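PDB 3HE1: major exported protein from Pseudomonas aeruginosa, which is a secreted protein of the Hcp family and probably stacks as hexameric rings that form the tube of the type VI secretion system. Local coordinates for residues H87-I92 / H167-K172. Numbering follows the deposited sequence.
Sequences HKPVVI and HFTYRK
Val90 and Phe168 form an antiparallel hydrogen-bonded pair, each N-H donating to the other's carbonyl oxygen. Val90 N reaches Phe168 O over 2.7 Å with a bent N-H...O angle of 144°; Phe168 N to Val90 O, at 2.8 Å, is straighter (164°). Val90 O also takes a CA-H...O contact from His167 CA at 3.2 Å. In the next, non-hydrogen-bonded pair, Val91 and His167 lie side by side on the same face of the sheet, and Val91 CG1 sits over the imidazole, 3.6 Å from its centroid, as a CH-pi contact. Their backbones hydrogen-bond on the far sides instead, Val91 to Asn67, His167 to Val143 and Asp144, so strands 86-95 and 162-169 lie side by side, flanked by 61-71 and 140-149, in the curled antiparallel sheet of the Hcp barrel. On the face that carries Val90 and Phe168, the Phe168 ring is met at its edge by Ile92 CG1, 3.6 Å from Phe168 CE2, and Met29 touches both side chains. On the N-terminal side of Pro89 the two chains part, and side chains bridge the gap. Tyr170 CG stands between its backbone N and carbonyl carbon (chi1 52°), which sends the phenol across to His87. There Tyr170 OH lies in the imidazole plane, 2.9 Å from His87 ND1, in a hydrogen bond whose proton either could supply. Asp186 OD2 bonds to His87 NE2, so both ring nitrogens of this buried histidine are satisfied and its rotation is fixed. Val90 CG2 packs 3.4 Å from Tyr170 CE2, while Trp188 meets the tyrosine ring edge-to-face.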
# COMPACT_ATOMS: atom_id res chain seq x y z
N HIS A 87 19.96 -20.57 -4.75
CA HIS A 87 18.78 -20.38 -5.60
C HIS A 87 17.49 -20.31 -4.80
O HIS A 87 17.39 -20.90 -3.71
CB HIS A 87 18.69 -21.48 -6.65
CG HIS A 87 19.82 -21.46 -7.62
ND1 HIS A 87 19.64 -21.41 -8.99
CD2 HIS A 87 21.16 -21.49 -7.43
CE1 HIS A 87 20.81 -21.41 -9.59
NE2 HIS A 87 21.75 -21.46 -8.67
N LYS A 88 16.52 -19.57 -5.34
CA LYS A 88 15.17 -19.50 -4.80
C LYS A 88 14.19 -20.17 -5.75
O LYS A 88 14.45 -20.21 -6.96
CB LYS A 88 14.74 -18.05 -4.59
CG LYS A 88 15.62 -17.29 -3.64
CD LYS A 88 15.93 -18.13 -2.43
CE LYS A 88 16.63 -17.32 -1.36
NZ LYS A 88 17.32 -18.21 -0.38
N PRO A 89 13.07 -20.69 -5.23
CA PRO A 89 12.15 -21.46 -6.08
C PRO A 89 11.67 -20.63 -7.25
O PRO A 89 11.57 -19.41 -7.10
CB PRO A 89 10.98 -21.77 -5.15
CG PRO A 89 11.58 -21.74 -3.78
CD PRO A 89 12.60 -20.64 -3.83
N VAL A 90 11.40 -21.26 -8.39
CA VAL A 90 10.83 -20.52 -9.51
C VAL A 90 9.33 -20.40 -9.32
O VAL A 90 8.69 -21.35 -8.86
CB VAL A 90 11.16 -21.16 -10.88
CG1 VAL A 90 10.44 -20.41 -12.01
CG2 VAL A 90 12.65 -21.15 -11.11
N VAL A 91 8.79 -19.23 -9.64
CA VAL A 91 7.41 -18.93 -9.30
C VAL A 91 6.65 -18.41 -10.50
O VAL A 91 6.87 -17.29 -10.95
CB VAL A 91 7.35 -17.88 -8.21
CG1 VAL A 91 5.95 -17.84 -7.60
CG2 VAL A 91 8.39 -18.16 -7.14
N ILE A 92 5.74 -19.21 -11.04
CA ILE A 92 4.94 -18.74 -12.16
C ILE A 92 3.49 -18.50 -11.75
O ILE A 92 3.08 -18.81 -10.64
CB ILE A 92 5.06 -19.68 -13.41
CG1 ILE A 92 4.47 -21.07 -13.13
CG2 ILE A 92 6.50 -19.83 -13.81
CD1 ILE A 92 2.99 -21.22 -13.50
N HIS A 167 4.96 -22.96 -7.62
CA HIS A 167 6.38 -22.86 -7.28
C HIS A 167 7.14 -24.15 -7.49
O HIS A 167 6.72 -25.21 -7.01
CB HIS A 167 6.56 -22.47 -5.83
CG HIS A 167 5.76 -21.29 -5.42
ND1 HIS A 167 6.24 -20.30 -4.60
CD2 HIS A 167 4.48 -20.93 -5.73
CE1 HIS A 167 5.31 -19.39 -4.41
NE2 HIS A 167 4.23 -19.74 -5.09
N PHE A 168 8.27 -24.05 -8.18
CA PHE A 168 9.12 -25.19 -8.44
C PHE A 168 10.49 -24.97 -7.81
O PHE A 168 11.06 -23.89 -7.90
CB PHE A 168 9.34 -25.38 -9.94
CG PHE A 168 8.10 -25.22 -10.78
CD1 PHE A 168 7.44 -26.34 -11.28
CD2 PHE A 168 7.62 -23.95 -11.10
CE1 PHE A 168 6.30 -26.20 -12.09
CE2 PHE A 168 6.49 -23.80 -11.90
CZ PHE A 168 5.83 -24.94 -12.40
N THR A 169 11.02 -26.01 -7.17
CA THR A 169 12.45 -26.09 -7.00
C THR A 169 12.93 -26.95 -8.17
O THR A 169 12.11 -27.36 -9.01
CB THR A 169 12.83 -26.66 -5.63
OG1 THR A 169 12.38 -28.01 -5.53
CG2 THR A 169 12.22 -25.80 -4.52
N TYR A 170 14.23 -27.18 -8.26
CA TYR A 170 14.84 -27.86 -9.40
C TYR A 170 16.31 -28.15 -9.13
O TYR A 170 16.92 -27.56 -8.25
CB TYR A 170 14.77 -26.98 -10.64
CG TYR A 170 15.32 -25.61 -10.36
CD1 TYR A 170 16.69 -25.38 -10.34
CD2 TYR A 170 14.47 -24.55 -10.09
CE1 TYR A 170 17.19 -24.13 -10.06
CE2 TYR A 170 14.96 -23.30 -9.82
CZ TYR A 170 16.32 -23.09 -9.81
OH TYR A 170 16.80 -21.83 -9.53
N ARG A 171 16.88 -29.05 -9.92
CA ARG A 171 18.28 -29.39 -9.78
C ARG A 171 19.12 -28.45 -10.65
O ARG A 171 20.31 -28.29 -10.43
CB ARG A 171 18.50 -30.86 -10.17
CG ARG A 171 19.95 -31.21 -10.46
CD ARG A 171 20.09 -32.55 -11.20
NE ARG A 171 19.42 -32.60 -12.51
CZ ARG A 171 20.05 -32.54 -13.69
NH1 ARG A 171 21.37 -32.40 -13.75
NH2 ARG A 171 19.35 -32.61 -14.82
N LYS A 172 18.48 -27.80 -11.62
CA LYS A 172 19.24 -27.01 -12.56
C LYS A 172 18.33 -26.18 -13.42
O LYS A 172 17.21 -26.56 -13.71
CB LYS A 172 20.07 -27.94 -13.45
CG LYS A 172 20.94 -27.25 -14.49
CD LYS A 172 21.74 -28.28 -15.28
CE LYS A 172 22.50 -27.64 -16.43
NZ LYS A 172 23.22 -28.67 -17.22